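Local coordinates for DUF985 domain-containing protein (Shewanella oneidensis, PDB 1YUD) that is of unknown function but belongs to the cupin superfamily, whose members share a beta-barrel fold, and forms a two-chain assembly, at residues D16-L21 / Y53-T58; T82-S87 / L92-L97. One frame throughout, in Å; residues are numbered along the deposited sequence.

Interaction 1. Residues D16-L21 / Y53-T58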
ATOM      1  N   ASP A  16     -18.354   6.669   6.313  1.00 89.36           N
ATOM      2  CA  ASP A  16     -18.468   6.328   4.900  1.00 86.96           C
ATOM      3  C   ASP A  16     -17.548   5.172   4.569  1.00 85.12           C
ATOM      4  O   ASP A  16     -17.941   4.226   3.880  1.00 84.61           O
ATOM      5  CB  ASP A  16     -18.087   7.526   4.034  1.00 87.27           C
ATOM      6  CG  ASP A  16     -19.018   8.695   4.227  1.00 87.31           C
ATOM      7  OD1 ASP A  16     -19.289   9.055   5.390  1.00 88.72           O
ATOM      8  OD2 ASP A  16     -19.475   9.256   3.212  1.00 87.18           O
ATOM      9  N   PHE A  17     -16.320   5.259   5.071  1.00 82.48           N
ATOM     10  CA  PHE A  17     -15.315   4.232   4.835  1.00 79.84           C
ATOM     11  C   PHE A  17     -15.683   2.896   5.444  1.00 78.15           C
ATOM     12  O   PHE A  17     -15.682   1.880   4.750  1.00 77.14           O
ATOM     13  CB  PHE A  17     -13.947   4.691   5.356  1.00 79.25           C
ATOM     14  CG  PHE A  17     -13.235   5.622   4.418  1.00 78.06           C
ATOM     15  CD1 PHE A  17     -12.893   6.910   4.811  1.00 77.20           C
ATOM     16  CD2 PHE A  17     -12.948   5.218   3.115  1.00 77.90           C
ATOM     17  CE1 PHE A  17     -12.277   7.788   3.917  1.00 76.81           C
ATOM     18  CE2 PHE A  17     -12.333   6.086   2.214  1.00 77.73           C
ATOM     19  CZ  PHE A  17     -11.999   7.372   2.619  1.00 77.34           C
ATOM     20  N   ILE A  18     -16.002   2.884   6.734  1.00 76.94           N
ATOM     21  CA  ILE A  18     -16.358   1.625   7.366  1.00 76.34           C
ATOM     22  C   ILE A  18     -17.527   0.977   6.619  1.00 75.64           C
ATOM     23  O   ILE A  18     -17.588  -0.251   6.495  1.00 75.06           O
ATOM     24  CB  ILE A  18     -16.713   1.816   8.870  1.00 75.88           C
ATOM     25  CG1 ILE A  18     -17.877   2.789   9.030  1.00 78.38           C
ATOM     26  CG2 ILE A  18     -15.519   2.334   9.623  1.00 74.06           C
ATOM     27  CD1 ILE A  18     -19.247   2.120   8.991  1.00 80.68           C
ATOM     28  N   LYS A  19     -18.428   1.809   6.095  1.00 74.10           N
ATOM     29  CA  LYS A  19     -19.598   1.321   5.376  1.00 72.67           C
ATOM     30  C   LYS A  19     -19.271   0.790   3.986  1.00 71.15           C
ATOM     31  O   LYS A  19     -19.456  -0.395   3.712  1.00 70.92           O
ATOM     32  CB  LYS A  19     -20.648   2.425   5.255  1.00 75.16           C
ATOM     33  CG  LYS A  19     -21.945   1.952   4.595  1.00 77.67           C
ATOM     34  CD  LYS A  19     -22.791   3.120   4.099  1.00 79.53           C
ATOM     35  CE  LYS A  19     -23.995   2.636   3.292  1.00 81.60           C
ATOM     36  NZ  LYS A  19     -24.723   3.763   2.625  1.00 82.66           N
ATOM     37  N   PHE A  20     -18.793   1.668   3.107  1.00 68.70           N
ATOM     38  CA  PHE A  20     -18.454   1.266   1.745  1.00 65.94           C
ATOM     39  C   PHE A  20     -17.418   0.159   1.682  1.00 65.04           C
ATOM     40  O   PHE A  20     -17.507  -0.727   0.830  1.00 64.78           O
ATOM     41  CB  PHE A  20     -17.952   2.459   0.953  1.00 64.29           C
ATOM     42  CG  PHE A  20     -19.024   3.428   0.593  1.00 65.44           C
ATOM     43  CD1 PHE A  20     -20.104   3.025  -0.190  1.00 64.87           C
ATOM     44  CD2 PHE A  20     -18.966   4.748   1.031  1.00 66.28           C
ATOM     45  CE1 PHE A  20     -21.108   3.919  -0.532  1.00 64.81           C
ATOM     46  CE2 PHE A  20     -19.969   5.658   0.694  1.00 65.64           C
ATOM     47  CZ  PHE A  20     -21.039   5.239  -0.089  1.00 65.79           C
ATOM     48  N   LEU A  21     -16.430   0.212   2.573  1.00 63.81           N
ATOM     49  CA  LEU A  21     -15.389  -0.806   2.591  1.00 62.08           C
ATOM     50  C   LEU A  21     -15.738  -1.963   3.526  1.00 61.81           C
ATOM     51  O   LEU A  21     -14.963  -2.908   3.665  1.00 62.11           O
ATOM     52  CB  LEU A  21     -14.044  -0.191   2.987  1.00 61.53           C
ATOM     53  CG  LEU A  21     -13.483   0.940   2.111  1.00 60.05           C
ATOM     54  CD1 LEU A  21     -12.159   1.424   2.697  1.00 59.63           C
ATOM     55  CD2 LEU A  21     -13.291   0.461   0.682  1.00 58.32           C
ATOM     56  N   TYR A  53      -7.718  -3.255   4.743  1.00 38.70           N
ATOM     57  CA  TYR A  53      -7.900  -1.837   4.921  1.00 38.11           C
ATOM     58  C   TYR A  53      -7.787  -1.744   6.448  1.00 39.19           C
ATOM     59  O   TYR A  53      -7.735  -2.776   7.119  1.00 38.27           O
ATOM     60  CB  TYR A  53      -9.286  -1.446   4.452  1.00 38.31           C
ATOM     61  CG  TYR A  53      -9.439  -1.314   2.961  1.00 36.67           C
ATOM     62  CD1 TYR A  53      -8.991  -0.170   2.303  1.00 38.28           C
ATOM     63  CD2 TYR A  53     -10.097  -2.284   2.211  1.00 33.63           C
ATOM     64  CE1 TYR A  53      -9.201   0.013   0.935  1.00 35.97           C
ATOM     65  CE2 TYR A  53     -10.315  -2.110   0.841  1.00 31.87           C
ATOM     66  CZ  TYR A  53      -9.869  -0.960   0.215  1.00 33.41           C
ATOM     67  OH  TYR A  53     -10.112  -0.737  -1.118  1.00 32.28           O
ATOM     68  N   PHE A  54      -7.717  -0.541   7.006  1.00 39.77           N
ATOM     69  CA  PHE A  54      -7.619  -0.409   8.460  1.00 43.27           C
ATOM     70  C   PHE A  54      -7.865   1.031   8.848  1.00 45.65           C
ATOM     71  O   PHE A  54      -7.058   1.912   8.554  1.00 45.94           O
ATOM     72  CB  PHE A  54      -6.247  -0.871   8.966  1.00 42.35           C
ATOM     73  CG  PHE A  54      -6.150  -0.956  10.462  1.00 41.21           C
ATOM     74  CD1 PHE A  54      -5.775   0.146  11.219  1.00 41.04           C
ATOM     75  CD2 PHE A  54      -6.413  -2.148  11.118  1.00 42.11           C
ATOM     76  CE1 PHE A  54      -5.655   0.059  12.615  1.00 40.15           C
ATOM     77  CE2 PHE A  54      -6.295  -2.242  12.514  1.00 41.48           C
ATOM     78  CZ  PHE A  54      -5.913  -1.131  13.259  1.00 38.71           C
ATOM     79  N   LEU A  55      -8.986   1.263   9.522  1.00 47.87           N
ATOM     80  CA  LEU A  55      -9.366   2.608   9.900  1.00 50.25           C
ATOM     81  C   LEU A  55      -9.212   2.929  11.374  1.00 51.57           C
ATOM     82  O   LEU A  55      -9.251   2.049  12.227  1.00 52.16           O
ATOM     83  CB  LEU A  55     -10.800   2.864   9.440  1.00 50.01           C
ATOM     84  CG  LEU A  55     -11.301   4.279   9.685  1.00 50.63           C
ATOM     85  CD1 LEU A  55     -12.133   4.734   8.500  1.00 50.63           C
ATOM     86  CD2 LEU A  55     -12.075   4.317  10.998  1.00 49.26           C
ATOM     87  N   LEU A  56      -9.032   4.211  11.663  1.00 53.96           N
ATOM     88  CA  LEU A  56      -8.868   4.660  13.035  1.00 56.08           C
ATOM     89  C   LEU A  56      -9.667   5.937  13.296  1.00 58.51           C
ATOM     90  O   LEU A  56      -9.550   6.919  12.546  1.00 57.69           O
ATOM     91  CB  LEU A  56      -7.393   4.923  13.317  1.00 54.87           C
ATOM     92  CG  LEU A  56      -6.860   4.362  14.627  1.00 55.57           C
ATOM     93  CD1 LEU A  56      -6.699   2.844  14.517  1.00 54.91           C
ATOM     94  CD2 LEU A  56      -5.530   5.022  14.939  1.00 55.88           C
ATOM     95  N   ARG A  57     -10.483   5.909  14.352  1.00 61.33           N
ATOM     96  CA  ARG A  57     -11.287   7.064  14.755  1.00 62.14           C
ATOM     97  C   ARG A  57     -10.796   7.568  16.102  1.00 61.35           C
ATOM     98  O   ARG A  57     -10.177   6.827  16.865  1.00 59.46           O
ATOM     99  CB  ARG A  57     -12.763   6.701  14.881  1.00 65.10           C
ATOM    100  CG  ARG A  57     -13.453   6.376  13.578  1.00 69.78           C
ATOM    101  CD  ARG A  57     -14.913   6.004  13.815  1.00 73.38           C
ATOM    102  NE  ARG A  57     -15.059   5.099  14.954  1.00 75.49           N
ATOM    103  CZ  ARG A  57     -16.161   4.407  15.229  1.00 77.43           C
ATOM    104  NH1 ARG A  57     -16.197   3.614  16.296  1.00 76.86           N
ATOM    105  NH2 ARG A  57     -17.220   4.498  14.428  1.00 77.39           N
ATOM    106  N   THR A  58     -11.106   8.828  16.386  1.00 62.07           N
ATOM    107  CA  THR A  58     -10.705   9.494  17.623  1.00 61.82           C
ATOM    108  C   THR A  58     -10.803   8.681  18.914  1.00 61.71           C
ATOM    109  O   THR A  58     -10.188   9.046  19.921  1.00 61.70           O
ATOM    110  CB  THR A  58     -11.489  10.788  17.827  1.00 60.89           C
ATOM    111  OG1 THR A  58     -11.380  11.601  16.653  1.00 61.94           O
ATOM    112  CG2 THR A  58     -10.924  11.551  18.997  1.00 61.04           C
TER
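One face of the Tyr53 ring is covered by Leu21, whose CD1 stands 3.8 Å from the ring centroid and 19° off the ring normal, a CH-pi contact. The second methyl lies over the phenol end of the same ring, Leu21 CD2 being 3.7 Å from Tyr53 CZ, so the forked end of the leucine spans the ring from Tyr53 CD1 to Tyr53 CZ. The two side chains cross at about a right angle. The Phe17 ring meets Leu55 CD1 obliquely; the closer touch is through its root, with Phe17 CB 3.6 Å from Leu55 CD1. Leu55 has CG anti to the backbone N (chi1 -176°), which extends its fork toward the helix, where CD2 comes within 4.2 Å of Ile18 CG2. Leu21, Ile18 and Leu55 suit this place because branched aliphatic chains fill it without polar atoms to satisfy, and Tyr53 because its flat face receives both leucine methyls. The contact lays helix 14-20 and the turn after it against strand 50-57, which pairs with strand 31-37 through Tyr53 and Leu55. Leu128 of strand 126-133 packs on Phe17 and Leu21, and Leu101 of the second subunit covers the same two residues, placing this helix at the subunit interface.

Interaction 2. Residues T82-S87 / L92-L97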
ATOM      1  N   THR A  82       1.153   7.435  13.922  1.00 51.43           N
ATOM      2  CA  THR A  82       2.447   7.383  14.568  1.00 50.48           C
ATOM      3  C   THR A  82       2.637   5.960  14.996  1.00 50.98           C
ATOM      4  O   THR A  82       1.847   5.425  15.765  1.00 51.65           O
ATOM      5  CB  THR A  82       2.499   8.298  15.785  1.00 50.10           C
ATOM      6  OG1 THR A  82       2.233   9.640  15.364  1.00 52.28           O
ATOM      7  CG2 THR A  82       3.870   8.246  16.438  1.00 49.96           C
ATOM      8  N   ILE A  83       3.675   5.329  14.470  1.00 51.34           N
ATOM      9  CA  ILE A  83       3.926   3.946  14.809  1.00 51.12           C
ATOM     10  C   ILE A  83       4.898   3.885  15.966  1.00 51.92           C
ATOM     11  O   ILE A  83       6.049   4.299  15.848  1.00 53.34           O
ATOM     12  CB  ILE A  83       4.528   3.186  13.623  1.00 51.15           C
ATOM     13  CG1 ILE A  83       3.798   3.566  12.328  1.00 50.89           C
ATOM     14  CG2 ILE A  83       4.452   1.700  13.879  1.00 49.08           C
ATOM     15  CD1 ILE A  83       2.397   3.053  12.238  1.00 50.06           C
ATOM     16  N   TYR A  84       4.429   3.382  17.096  1.00 52.17           N
ATOM     17  CA  TYR A  84       5.276   3.253  18.257  1.00 51.95           C
ATOM     18  C   TYR A  84       5.748   1.808  18.243  1.00 53.79           C
ATOM     19  O   TYR A  84       4.942   0.881  18.274  1.00 52.04           O
ATOM     20  CB  TYR A  84       4.486   3.566  19.532  1.00 51.35           C
ATOM     21  CG  TYR A  84       3.821   4.930  19.532  1.00 49.80           C
ATOM     22  CD1 TYR A  84       2.704   5.177  18.750  1.00 47.93           C
ATOM     23  CD2 TYR A  84       4.317   5.971  20.312  1.00 48.30           C
ATOM     24  CE1 TYR A  84       2.087   6.421  18.742  1.00 49.94           C
ATOM     25  CE2 TYR A  84       3.711   7.223  20.314  1.00 48.78           C
ATOM     26  CZ  TYR A  84       2.588   7.448  19.524  1.00 50.22           C
ATOM     27  OH  TYR A  84       1.957   8.689  19.525  1.00 48.73           O
HETATM   28  N   MSE A  85       7.061   1.622  18.169  1.00 57.58           N
HETATM   29  CA  MSE A  85       7.650   0.288  18.127  1.00 60.53           C
HETATM   30  C   MSE A  85       8.631   0.096  19.271  1.00 61.97           C
HETATM   31  O   MSE A  85       9.356   1.021  19.635  1.00 63.44           O
HETATM   32  CB  MSE A  85       8.379   0.082  16.794  1.00 62.65           C
HETATM   33  CG  MSE A  85       7.487   0.186  15.558  1.00 66.19           C
HETATM   34 SE   MSE A  85       8.435   0.891  14.019  1.00 73.99          SE
HETATM   35  CE  MSE A  85       9.869  -0.409  14.044  1.00 70.16           C
ATOM     36  N   ILE A  86       8.653  -1.113  19.820  1.00 62.98           N
ATOM     37  CA  ILE A  86       9.540  -1.459  20.923  1.00 64.88           C
ATOM     38  C   ILE A  86      10.386  -2.685  20.540  1.00 66.90           C
ATOM     39  O   ILE A  86       9.862  -3.805  20.434  1.00 66.91           O
ATOM     40  CB  ILE A  86       8.709  -1.761  22.205  1.00 64.47           C
ATOM     41  CG1 ILE A  86       7.938  -0.507  22.632  1.00 63.20           C
ATOM     42  CG2 ILE A  86       9.617  -2.227  23.333  1.00 65.66           C
ATOM     43  CD1 ILE A  86       6.938  -0.736  23.738  1.00 58.12           C
ATOM     44  N   SER A  87      11.688  -2.467  20.329  1.00 68.48           N
ATOM     45  CA  SER A  87      12.606  -3.549  19.942  1.00 69.15           C
ATOM     46  C   SER A  87      12.618  -4.635  20.999  1.00 69.58           C
ATOM     47  O   SER A  87      12.299  -4.387  22.158  1.00 69.36           O
ATOM     48  CB  SER A  87      14.046  -3.014  19.735  1.00 69.93           C
ATOM     49  OG  SER A  87      14.788  -2.867  20.945  1.00 66.78           O
ATOM     50  N   LEU A  92      12.423   2.051  22.254  1.00 64.31           N
ATOM     51  CA  LEU A  92      11.266   2.654  21.600  1.00 62.43           C
ATOM     52  C   LEU A  92      11.603   3.580  20.444  1.00 61.90           C
ATOM     53  O   LEU A  92      12.267   4.597  20.636  1.00 62.33           O
ATOM     54  CB  LEU A  92      10.440   3.436  22.631  1.00 61.24           C
ATOM     55  CG  LEU A  92       9.093   4.029  22.212  1.00 57.76           C
ATOM     56  CD1 LEU A  92       8.069   2.913  22.139  1.00 57.21           C
ATOM     57  CD2 LEU A  92       8.645   5.075  23.209  1.00 54.28           C
ATOM     58  N   THR A  93      11.124   3.237  19.247  1.00 61.29           N
ATOM     59  CA  THR A  93      11.351   4.062  18.050  1.00 59.30           C
ATOM     60  C   THR A  93       9.994   4.536  17.503  1.00 58.16           C
ATOM     61  O   THR A  93       8.959   3.900  17.741  1.00 59.06           O
ATOM     62  CB  THR A  93      12.092   3.273  16.944  1.00 58.98           C
ATOM     63  OG1 THR A  93      11.190   2.353  16.312  1.00 58.73           O
ATOM     64  CG2 THR A  93      13.249   2.483  17.543  1.00 59.14           C
ATOM     65  N   THR A  94       9.992   5.653  16.784  1.00 54.38           N
ATOM     66  CA  THR A  94       8.749   6.168  16.240  1.00 53.09           C
ATOM     67  C   THR A  94       8.901   6.574  14.788  1.00 52.01           C
ATOM     68  O   THR A  94      10.006   6.818  14.323  1.00 54.20           O
ATOM     69  CB  THR A  94       8.258   7.383  17.037  1.00 53.94           C
ATOM     70  OG1 THR A  94       9.179   8.466  16.872  1.00 55.47           O
ATOM     71  CG2 THR A  94       8.149   7.033  18.504  1.00 53.09           C
ATOM     72  N   ALA A  95       7.785   6.658  14.075  1.00 50.17           N
ATOM     73  CA  ALA A  95       7.808   7.037  12.667  1.00 47.71           C
ATOM     74  C   ALA A  95       6.545   7.819  12.334  1.00 46.03           C
ATOM     75  O   ALA A  95       5.508   7.590  12.937  1.00 47.91           O
ATOM     76  CB  ALA A  95       7.892   5.790  11.817  1.00 48.07           C
ATOM     77  N   GLN A  96       6.615   8.729  11.373  1.00 43.45           N
ATOM     78  CA  GLN A  96       5.434   9.512  11.025  1.00 44.45           C
ATOM     79  C   GLN A  96       4.796   9.176   9.687  1.00 44.19           C
ATOM     80  O   GLN A  96       5.263   9.631   8.639  1.00 43.87           O
ATOM     81  CB  GLN A  96       5.766  11.006  11.028  1.00 45.62           C
ATOM     82  CG  GLN A  96       6.221  11.535  12.369  1.00 46.49           C
ATOM     83  CD  GLN A  96       5.212  11.275  13.452  1.00 46.80           C
ATOM     84  OE1 GLN A  96       5.423  10.427  14.333  1.00 44.36           O
ATOM     85  NE2 GLN A  96       4.091  11.996  13.392  1.00 46.05           N
ATOM     86  N   LEU A  97       3.719   8.400   9.723  1.00 43.83           N
ATOM     87  CA  LEU A  97       3.010   8.033   8.499  1.00 45.67           C
ATOM     88  C   LEU A  97       2.095   9.199   8.167  1.00 46.42           C
ATOM     89  O   LEU A  97       1.583   9.834   9.079  1.00 48.84           O
ATOM     90  CB  LEU A  97       2.179   6.768   8.720  1.00 43.36           C
ATOM     91  CG  LEU A  97       1.976   5.882   7.489  1.00 44.23           C
ATOM     92  CD1 LEU A  97       3.350   5.459   6.922  1.00 41.52           C
ATOM     93  CD2 LEU A  97       1.141   4.658   7.873  1.00 42.67           C
TER
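Leu92 holds CG anti to its backbone N (chi1 -173°), which swings CD1 back over the neighbouring strand to lie 3.5 Å from Ile86 CG1. Thr93 has OG1 between the backbone N and the carbonyl carbon (chi1 75°), placing the hydroxyl 3.6 Å from Met85 CB, while the selenomethionine chain, bent at chi2 and chi3, curls so that CE also nears this oxygen. The strands run antiparallel, their axes 158° apart. Met85 and Thr93 form a hydrogen-bonded pair: Met85 N reaches Thr93 O at 3.0 Å, nearly straight, and Thr93 N reaches Met85 O at 2.9 Å. Ile83 N lies 3.3 Å from Ala95 O, and the return bond, Ala95 N to Ile83 O, is weak. Farther along, Thr82 and Gln96 lie side by side, Thr82 CG2 being 3.4 Å from Gln96 OE1; Asn122 makes weak hydrogen bonds to both side chains. Threonine suits this buried place, its methyl lying over one face of the Tyr84 ring and its hydroxyl meeting Asn122. An alanine in place of Thr82 would probably leave Asn122 without one of its weak mates and uncover that part of the Tyr84 face. The paired bonds of Met85 and Thr93 thus fix the register through the backbone, leaving side chains to join the hairpin to other strands, as Met85 does on Phe109 and Phe117.

The two contacts lie on opposite sides of the chain's centre, their centres about 22 Å apart, and share no helix or strand. Interaction 1 is the more buried: it joins a helix to the six-stranded sheet, partly beneath the second subunit, through apolar side chains and a CH-pi contact. Interaction 2 is only partly buried, lies within the other sheet and has no contact with another protein chain; backbone hydrogen bonds run through it, and it buries 526 Å² against 246 Å² for interaction 1. Segments whose nearest ends are 32 residues apart in the first case and five in the second mark the difference between tertiary packing and a local hairpin.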